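Local atomic coordinates of structure-specific endonuclease subunit SLX4 (Thielavia terrestris, PDB entry 6SEI), a protein that probably serves as the regulatory subunit of an SLX1-SLX4 structure-specific endonuclease thought to resolve branched DNA formed during repair and recombination. Residues B[45-57]-B[79-93]. Numbering follows the deposited sequence.
Sequences MLMYDPIILEDLT and VKKWCESKSVCCLWR
Leu-53, the first residue of helix 53-67, reaches back onto the 79-93 segment with every carbon of its side chain. Its CB and CG lie against the carbonyl oxygen of Leu-91, which also accepts the Leu-53 N-H almost along the C=O axis at 3.0 Å (N to O). Beyond CG the branches part: CD1 sits over the face of the Trp-92 six-membered ring, 3.7 Å from its centroid, a CH-pi contact, while CD2 enters between Lys-80 CA and Cys-90 CB, 3.6 Å from each. Next along the helix, the Glu-54 chain, bent at chi2 (89°), turns its carboxylate to the Arg-93 N-H, which OE1 accepts through its syn lone pair (3.2 Å from N) and OE2 only weakly; OE2 also meets the Trp-92 ring at its edge. An alanine in place of Glu-54 would probably leave that N-H without its carboxylate. Arg-93 NH1 is modelled in a salt bridge with Asp-55 OD1, doubtfully short, while Glu-54 OE1 lies over one guanidinium face. Hydrogen bonds from Ile-51 N to Cys-89 O and Leu-91 N to Ile-51 O help pair strands 51-52 and 90-91 in parallel. This two-stranded sheet, within the C-terminal Slx4 domain, joins helices 53-67 and 76-85, whose segments 53-57 and 79-85 cross at 104°.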
ATOM      1  N   MET B  45       8.970 -37.758  21.188  1.00 20.84           N
ATOM      2  CA  MET B  45       8.674 -36.393  20.770  1.00 20.45           C
ATOM      3  C   MET B  45       9.923 -35.524  20.795  1.00 20.49           C
ATOM      4  O   MET B  45      10.166 -34.753  19.861  1.00 20.74           O
ATOM      5  CB  MET B  45       7.585 -35.802  21.661  1.00 20.08           C
ATOM      6  CG  MET B  45       6.296 -36.595  21.625  1.00 20.16           C
ATOM      7  SD  MET B  45       5.106 -36.119  22.886  1.00 20.35           S
ATOM      8  CE  MET B  45       3.938 -37.470  22.754  1.00 20.73           C
ATOM      9  N   LEU B  46      10.734 -35.641  21.850  1.00 20.30           N
ATOM     10  CA  LEU B  46      11.956 -34.846  21.936  1.00 19.95           C
ATOM     11  C   LEU B  46      12.904 -35.140  20.782  1.00 19.93           C
ATOM     12  O   LEU B  46      13.658 -34.255  20.361  1.00 19.97           O
ATOM     13  CB  LEU B  46      12.656 -35.098  23.271  1.00 19.54           C
ATOM     14  CG  LEU B  46      11.908 -34.609  24.510  1.00 19.16           C
ATOM     15  CD1 LEU B  46      12.673 -34.971  25.773  1.00 19.06           C
ATOM     16  CD2 LEU B  46      11.677 -33.112  24.428  1.00 18.73           C
ATOM     17  N   MET B  47      12.885 -36.362  20.257  1.00 20.00           N
ATOM     18  CA  MET B  47      13.719 -36.734  19.124  1.00 19.93           C
ATOM     19  C   MET B  47      13.004 -36.571  17.789  1.00 20.47           C
ATOM     20  O   MET B  47      13.522 -37.029  16.765  1.00 20.91           O
ATOM     21  CB  MET B  47      14.205 -38.179  19.279  1.00 19.68           C
ATOM     22  CG  MET B  47      15.040 -38.423  20.524  1.00 19.47           C
ATOM     23  SD  MET B  47      15.726 -40.091  20.579  1.00 19.62           S
ATOM     24  CE  MET B  47      14.232 -41.056  20.796  1.00 20.06           C
ATOM     25  N   TYR B  48      11.829 -35.938  17.785  1.00 20.52           N
ATOM     26  CA  TYR B  48      11.029 -35.696  16.580  1.00 20.43           C
ATOM     27  C   TYR B  48      10.604 -36.988  15.885  1.00 20.79           C
ATOM     28  O   TYR B  48      10.459 -37.019  14.660  1.00 20.84           O
ATOM     29  CB  TYR B  48      11.755 -34.796  15.576  1.00 20.24           C
ATOM     30  CG  TYR B  48      12.388 -33.546  16.141  1.00 20.30           C
ATOM     31  CD1 TYR B  48      11.612 -32.459  16.531  1.00 20.39           C
ATOM     32  CD2 TYR B  48      13.767 -33.440  16.253  1.00 20.29           C
ATOM     33  CE1 TYR B  48      12.200 -31.308  17.036  1.00 20.42           C
ATOM     34  CE2 TYR B  48      14.361 -32.299  16.751  1.00 20.24           C
ATOM     35  CZ  TYR B  48      13.579 -31.238  17.142  1.00 20.40           C
ATOM     36  OH  TYR B  48      14.186 -30.109  17.639  1.00 20.45           O
ATOM     37  N   ASP B  49      10.404 -38.063  16.635  1.00 21.23           N
ATOM     38  CA  ASP B  49       9.749 -39.233  16.065  1.00 21.68           C
ATOM     39  C   ASP B  49       8.350 -38.833  15.607  1.00 22.18           C
ATOM     40  O   ASP B  49       7.582 -38.286  16.413  1.00 22.55           O
ATOM     41  CB  ASP B  49       9.647 -40.371  17.082  1.00 21.64           C
ATOM     42  CG  ASP B  49      10.974 -41.068  17.339  1.00 21.25           C
ATOM     43  OD1 ASP B  49      11.896 -40.973  16.497  1.00 21.10           O
ATOM     44  OD2 ASP B  49      11.088 -41.725  18.396  1.00 21.07           O
ATOM     45  N   PRO B  50       7.986 -39.050  14.343  1.00 21.98           N
ATOM     46  CA  PRO B  50       6.591 -38.828  13.936  1.00 22.21           C
ATOM     47  C   PRO B  50       5.653 -39.705  14.752  1.00 22.33           C
ATOM     48  O   PRO B  50       5.789 -40.931  14.785  1.00 17.37           O
ATOM     49  CB  PRO B  50       6.585 -39.211  12.451  1.00 17.34           C
ATOM     50  CG  PRO B  50       7.990 -39.026  12.012  1.00 17.10           C
ATOM     51  CD  PRO B  50       8.840 -39.409  13.197  1.00 21.68           C
ATOM     52  N   ILE B  51       4.698 -39.062  15.420  1.00 22.08           N
ATOM     53  CA  ILE B  51       3.876 -39.708  16.437  1.00 21.72           C
ATOM     54  C   ILE B  51       2.654 -40.329  15.771  1.00 22.36           C
ATOM     55  O   ILE B  51       1.788 -39.620  15.252  1.00 22.62           O
ATOM     56  CB  ILE B  51       3.466 -38.714  17.529  1.00 20.96           C
ATOM     57  CG1 ILE B  51       4.707 -38.161  18.230  1.00 20.09           C
ATOM     58  CG2 ILE B  51       2.526 -39.367  18.528  1.00 21.02           C
ATOM     59  CD1 ILE B  51       5.630 -39.230  18.765  1.00 19.68           C
ATOM     60  N   ILE B  52       2.575 -41.657  15.791  1.00 22.64           N
ATOM     61  CA  ILE B  52       1.373 -42.327  15.312  1.00 23.27           C
ATOM     62  C   ILE B  52       0.273 -42.122  16.347  1.00 23.77           C
ATOM     63  O   ILE B  52       0.397 -42.554  17.501  1.00 23.63           O
ATOM     64  CB  ILE B  52       1.639 -43.813  15.041  1.00 23.23           C
ATOM     65  CG1 ILE B  52       2.429 -43.970  13.740  1.00 23.07           C
ATOM     66  CG2 ILE B  52       0.330 -44.581  14.962  1.00 23.52           C
ATOM     67  CD1 ILE B  52       3.234 -45.247  13.660  1.00 23.20           C
ATOM     68  N   LEU B  53      -0.807 -41.454  15.933  1.00 24.33           N
ATOM     69  CA  LEU B  53      -1.787 -40.929  16.881  1.00 24.52           C
ATOM     70  C   LEU B  53      -2.500 -42.042  17.638  1.00 25.28           C
ATOM     71  O   LEU B  53      -2.565 -42.019  18.871  1.00 25.56           O
ATOM     72  CB  LEU B  53      -2.793 -40.045  16.148  1.00 24.66           C
ATOM     73  CG  LEU B  53      -2.223 -38.725  15.635  1.00 24.41           C
ATOM     74  CD1 LEU B  53      -3.036 -38.190  14.474  1.00 24.58           C
ATOM     75  CD2 LEU B  53      -2.154 -37.713  16.770  1.00 24.35           C
ATOM     76  N   GLU B  54      -3.049 -43.024  16.922  1.00 25.86           N
ATOM     77  CA  GLU B  54      -3.794 -44.084  17.593  1.00 26.85           C
ATOM     78  C   GLU B  54      -2.921 -44.885  18.547  1.00 26.31           C
ATOM     79  O   GLU B  54      -3.450 -45.546  19.447  1.00 26.62           O
ATOM     80  CB  GLU B  54      -4.439 -45.012  16.561  1.00 28.49           C
ATOM     81  CG  GLU B  54      -5.288 -44.289  15.521  1.00 29.49           C
ATOM     82  CD  GLU B  54      -4.484 -43.866  14.303  1.00 29.71           C
ATOM     83  OE1 GLU B  54      -3.236 -43.925  14.359  1.00 29.40           O
ATOM     84  OE2 GLU B  54      -5.101 -43.480  13.287  1.00 30.10           O
ATOM     85  N   ASP B  55      -1.599 -44.836  18.379  1.00 25.75           N
ATOM     86  CA  ASP B  55      -0.695 -45.482  19.322  1.00 25.36           C
ATOM     87  C   ASP B  55      -0.588 -44.690  20.618  1.00 25.13           C
ATOM     88  O   ASP B  55      -0.780 -45.240  21.708  1.00 25.65           O
ATOM     89  CB  ASP B  55       0.681 -45.661  18.686  1.00 25.14           C
ATOM     90  CG  ASP B  55       0.708 -46.779  17.672  1.00 25.74           C
ATOM     91  OD1 ASP B  55      -0.273 -47.550  17.614  1.00 26.30           O
ATOM     92  OD2 ASP B  55       1.708 -46.889  16.933  1.00 25.75           O
ATOM     93  N   LEU B  56      -0.275 -43.395  20.523  1.00 24.57           N
ATOM     94  CA  LEU B  56      -0.265 -42.560  21.720  1.00 24.04           C
ATOM     95  C   LEU B  56      -1.662 -42.445  22.316  1.00 24.44           C
ATOM     96  O   LEU B  56      -1.821 -42.427  23.543  1.00 24.45           O
ATOM     97  CB  LEU B  56       0.297 -41.174  21.400  1.00 23.34           C
ATOM     98  CG  LEU B  56       0.288 -40.193  22.577  1.00 17.76           C
ATOM     99  CD1 LEU B  56       1.266 -40.636  23.656  1.00 18.42           C
ATOM    100  CD2 LEU B  56       0.588 -38.774  22.121  1.00 17.57           C
ATOM    101  N   THR B  57      -2.686 -42.369  21.459  1.00 24.52           N
ATOM    102  CA  THR B  57      -4.065 -42.318  21.933  1.00 24.55           C
ATOM    103  C   THR B  57      -4.387 -43.523  22.807  1.00 24.72           C
ATOM    104  O   THR B  57      -4.922 -43.380  23.913  1.00 24.83           O
ATOM    105  CB  THR B  57      -5.024 -42.245  20.745  1.00 25.03           C
ATOM    106  OG1 THR B  57      -4.574 -41.243  19.829  1.00 24.89           O
ATOM    107  CG2 THR B  57      -6.435 -41.911  21.208  1.00 25.31           C
ATOM    108  N   VAL B  79      -6.040 -35.826  20.832  1.00 33.79           N
ATOM    109  CA  VAL B  79      -4.600 -36.053  20.895  1.00 32.94           C
ATOM    110  C   VAL B  79      -3.908 -35.417  19.698  1.00 32.46           C
ATOM    111  O   VAL B  79      -2.767 -34.953  19.804  1.00 23.33           O
ATOM    112  CB  VAL B  79      -4.314 -37.567  20.992  1.00 32.80           C
ATOM    113  CG1 VAL B  79      -2.825 -37.848  20.965  1.00 24.28           C
ATOM    114  CG2 VAL B  79      -4.937 -38.136  22.251  1.00 25.32           C
ATOM    115  N   LYS B  80      -4.582 -35.368  18.547  1.00 32.46           N
ATOM    116  CA  LYS B  80      -4.007 -34.701  17.383  1.00 31.48           C
ATOM    117  C   LYS B  80      -3.946 -33.193  17.591  1.00 30.00           C
ATOM    118  O   LYS B  80      -2.928 -32.558  17.297  1.00 29.30           O
ATOM    119  CB  LYS B  80      -4.810 -35.038  16.124  1.00 32.22           C
ATOM    120  CG  LYS B  80      -4.187 -34.482  14.854  1.00 32.01           C
ATOM    121  CD  LYS B  80      -5.132 -34.543  13.667  1.00 32.25           C
ATOM    122  CE  LYS B  80      -4.631 -33.648  12.539  1.00 31.62           C
ATOM    123  NZ  LYS B  80      -5.713 -33.260  11.595  1.00 31.78           N
ATOM    124  N   LYS B  81      -5.037 -32.601  18.090  1.00 29.69           N
ATOM    125  CA  LYS B  81      -5.019 -31.187  18.453  1.00 29.20           C
ATOM    126  C   LYS B  81      -3.868 -30.880  19.402  1.00 28.31           C
ATOM    127  O   LYS B  81      -3.151 -29.889  19.226  1.00 28.36           O
ATOM    128  CB  LYS B  81      -6.347 -30.791  19.097  1.00 30.28           C
ATOM    129  CG  LYS B  81      -7.504 -30.602  18.134  1.00 31.79           C
ATOM    130  CD  LYS B  81      -8.738 -30.110  18.886  1.00 33.52           C
ATOM    131  CE  LYS B  81      -9.846 -29.682  17.935  1.00 35.29           C
ATOM    132  NZ  LYS B  81     -10.997 -29.066  18.659  1.00 37.24           N
ATOM    133  N   TRP B  82      -3.677 -31.732  20.415  1.00 27.42           N
ATOM    134  CA  TRP B  82      -2.631 -31.500  21.409  1.00 26.00           C
ATOM    135  C   TRP B  82      -1.253 -31.482  20.764  1.00 25.46           C
ATOM    136  O   TRP B  82      -0.441 -30.591  21.035  1.00 25.18           O
ATOM    137  CB  TRP B  82      -2.696 -32.571  22.500  1.00 25.80           C
ATOM    138  CG  TRP B  82      -1.666 -32.393  23.583  1.00 25.46           C
ATOM    139  CD1 TRP B  82      -1.786 -31.633  24.714  1.00 25.49           C
ATOM    140  CD2 TRP B  82      -0.357 -32.983  23.635  1.00 25.02           C
ATOM    141  NE1 TRP B  82      -0.636 -31.714  25.464  1.00 25.02           N
ATOM    142  CE2 TRP B  82       0.256 -32.534  24.824  1.00 24.77           C
ATOM    143  CE3 TRP B  82       0.353 -33.844  22.793  1.00 24.78           C
ATOM    144  CZ2 TRP B  82       1.542 -32.920  25.189  1.00 24.36           C
ATOM    145  CZ3 TRP B  82       1.631 -34.225  23.158  1.00 24.34           C
ATOM    146  CH2 TRP B  82       2.211 -33.765  24.347  1.00 24.20           C
ATOM    147  N   CYS B  83      -0.973 -32.461  19.900  1.00 25.29           N
ATOM    148  CA  CYS B  83       0.332 -32.528  19.250  1.00 24.77           C
ATOM    149  C   CYS B  83       0.594 -31.281  18.419  1.00 24.49           C
ATOM    150  O   CYS B  83       1.675 -30.685  18.491  1.00 24.24           O
ATOM    151  CB  CYS B  83       0.418 -33.772  18.369  1.00 25.01           C
ATOM    152  SG  CYS B  83       0.519 -35.329  19.264  1.00 25.27           S
ATOM    153  N   GLU B  84      -0.394 -30.870  17.620  1.00 24.34           N
ATOM    154  CA  GLU B  84      -0.216 -29.697  16.774  1.00 23.81           C
ATOM    155  C   GLU B  84      -0.018 -28.442  17.609  1.00 23.24           C
ATOM    156  O   GLU B  84       0.762 -27.558  17.238  1.00 22.84           O
ATOM    157  CB  GLU B  84      -1.410 -29.547  15.841  1.00 24.34           C
ATOM    158  CG  GLU B  84      -1.632 -30.760  14.972  1.00 24.91           C
ATOM    159  CD  GLU B  84      -2.507 -30.458  13.784  1.00 25.60           C
ATOM    160  OE1 GLU B  84      -3.374 -29.563  13.903  1.00 25.60           O
ATOM    161  OE2 GLU B  84      -2.323 -31.109  12.732  1.00 26.06           O
ATOM    162  N   SER B  85      -0.709 -28.346  18.745  1.00 23.25           N
ATOM    163  CA  SER B  85      -0.469 -27.228  19.647  1.00 22.93           C
ATOM    164  C   SER B  85       0.937 -27.257  20.236  1.00 23.16           C
ATOM    165  O   SER B  85       1.449 -26.202  20.626  1.00 23.37           O
ATOM    166  CB  SER B  85      -1.520 -27.214  20.763  1.00 22.47           C
ATOM    167  OG  SER B  85      -1.214 -28.138  21.790  1.00 22.10           O
ATOM    168  N   LYS B  86       1.583 -28.425  20.277  1.00 23.24           N
ATOM    169  CA  LYS B  86       2.902 -28.584  20.883  1.00 23.05           C
ATOM    170  C   LYS B  86       4.036 -28.639  19.868  1.00 23.07           C
ATOM    171  O   LYS B  86       5.181 -28.890  20.262  1.00 23.29           O
ATOM    172  CB  LYS B  86       2.949 -29.858  21.736  1.00 20.18           C
ATOM    173  CG  LYS B  86       1.991 -29.888  22.906  1.00 20.41           C
ATOM    174  CD  LYS B  86       2.272 -28.774  23.884  1.00 20.12           C
ATOM    175  CE  LYS B  86       1.428 -28.936  25.129  1.00 20.39           C
ATOM    176  NZ  LYS B  86       1.088 -27.616  25.723  1.00 23.57           N
ATOM    177  N   SER B  87       3.752 -28.425  18.583  1.00 22.84           N
ATOM    178  CA  SER B  87       4.685 -28.627  17.475  1.00 22.81           C
ATOM    179  C   SER B  87       5.144 -30.074  17.351  1.00 23.69           C
ATOM    180  O   SER B  87       6.083 -30.360  16.597  1.00 24.09           O
ATOM    181  CB  SER B  87       5.908 -27.703  17.573  1.00 22.00           C
ATOM    182  OG  SER B  87       5.711 -26.525  16.812  1.00 22.04           O
ATOM    183  N   VAL B  88       4.503 -30.993  18.066  1.00 24.29           N
ATOM    184  CA  VAL B  88       4.834 -32.408  17.976  1.00 24.95           C
ATOM    185  C   VAL B  88       4.245 -32.960  16.683  1.00 26.09           C
ATOM    186  O   VAL B  88       3.029 -32.911  16.466  1.00 26.88           O
ATOM    187  CB  VAL B  88       4.323 -33.176  19.202  1.00 20.67           C
ATOM    188  CG1 VAL B  88       4.614 -34.658  19.059  1.00 21.11           C
ATOM    189  CG2 VAL B  88       4.968 -32.629  20.468  1.00 20.27           C
ATOM    190  N   CYS B  89       5.115 -33.466  15.816  1.00 26.38           N
ATOM    191  CA  CYS B  89       4.716 -33.990  14.518  1.00 26.90           C
ATOM    192  C   CYS B  89       4.038 -35.344  14.674  1.00 27.66           C
ATOM    193  O   CYS B  89       4.591 -36.255  15.300  1.00 28.02           O
ATOM    194  CB  CYS B  89       5.953 -34.105  13.627  1.00 26.68           C
ATOM    195  SG  CYS B  89       5.766 -35.006  12.082  1.00 26.91           S
ATOM    196  N   CYS B  90       2.852 -35.483  14.079  1.00 27.75           N
ATOM    197  CA  CYS B  90       2.058 -36.695  14.219  1.00 28.22           C
ATOM    198  C   CYS B  90       1.476 -37.112  12.873  1.00 28.83           C
ATOM    199  O   CYS B  90       1.564 -36.391  11.877  1.00 28.30           O
ATOM    200  CB  CYS B  90       0.936 -36.507  15.250  1.00 28.19           C
ATOM    201  SG  CYS B  90      -0.027 -35.005  15.019  1.00 28.29           S
ATOM    202  N   LEU B  91       0.878 -38.304  12.856  1.00 30.43           N
ATOM    203  CA  LEU B  91       0.243 -38.829  11.654  1.00 32.17           C
ATOM    204  C   LEU B  91      -0.806 -39.864  12.042  1.00 33.90           C
ATOM    205  O   LEU B  91      -0.789 -40.416  13.146  1.00 34.46           O
ATOM    206  CB  LEU B  91       1.275 -39.442  10.700  1.00 32.39           C
ATOM    207  CG  LEU B  91       2.095 -40.617  11.236  1.00 32.98           C
ATOM    208  CD1 LEU B  91       1.558 -41.949  10.726  1.00 34.12           C
ATOM    209  CD2 LEU B  91       3.562 -40.460  10.872  1.00 32.64           C
ATOM    210  N   TRP B  92      -1.727 -40.111  11.113  1.00 34.72           N
ATOM    211  CA  TRP B  92      -2.691 -41.192  11.242  1.00 35.77           C
ATOM    212  C   TRP B  92      -2.103 -42.471  10.667  1.00 37.51           C
ATOM    213  O   TRP B  92      -1.419 -42.446   9.640  1.00 38.52           O
ATOM    214  CB  TRP B  92      -3.992 -40.856  10.513  1.00 35.61           C
ATOM    215  CG  TRP B  92      -4.682 -39.633  11.011  1.00 26.28           C
ATOM    216  CD1 TRP B  92      -4.638 -38.388  10.460  1.00 25.81           C
ATOM    217  CD2 TRP B  92      -5.535 -39.536  12.157  1.00 28.89           C
ATOM    218  NE1 TRP B  92      -5.407 -37.520  11.194  1.00 25.69           N
ATOM    219  CE2 TRP B  92      -5.967 -38.199  12.243  1.00 26.09           C
ATOM    220  CE3 TRP B  92      -5.972 -40.450  13.122  1.00 29.36           C
ATOM    221  CZ2 TRP B  92      -6.815 -37.753  13.255  1.00 26.21           C
ATOM    222  CZ3 TRP B  92      -6.814 -40.005  14.125  1.00 29.54           C
ATOM    223  CH2 TRP B  92      -7.227 -38.667  14.184  1.00 26.70           C
ATOM    224  N   ARG B  93      -2.378 -43.589  11.327  1.00 37.78           N
ATOM    225  CA  ARG B  93      -1.887 -44.880  10.864  1.00 37.98           C
ATOM    226  C   ARG B  93      -2.665 -45.357   9.639  1.00 37.83           C
ATOM    227  O   ARG B  93      -2.107 -45.502   8.550  1.00 37.37           O
ATOM    228  CB  ARG B  93      -1.977 -45.919  11.981  1.00 38.78           C
ATOM    229  CG  ARG B  93      -1.450 -47.288  11.595  1.00 39.74           C
ATOM    230  CD  ARG B  93      -1.382 -48.198  12.803  1.00 40.41           C
ATOM    231  NE  ARG B  93      -2.615 -48.143  13.582  1.00 41.33           N
ATOM    232  CZ  ARG B  93      -2.652 -48.067  14.907  1.00 41.86           C
ATOM    233  NH1 ARG B  93      -1.520 -48.036  15.599  1.00 41.51           N
ATOM    234  NH2 ARG B  93      -3.820 -48.023  15.539  1.00 42.50           N
TER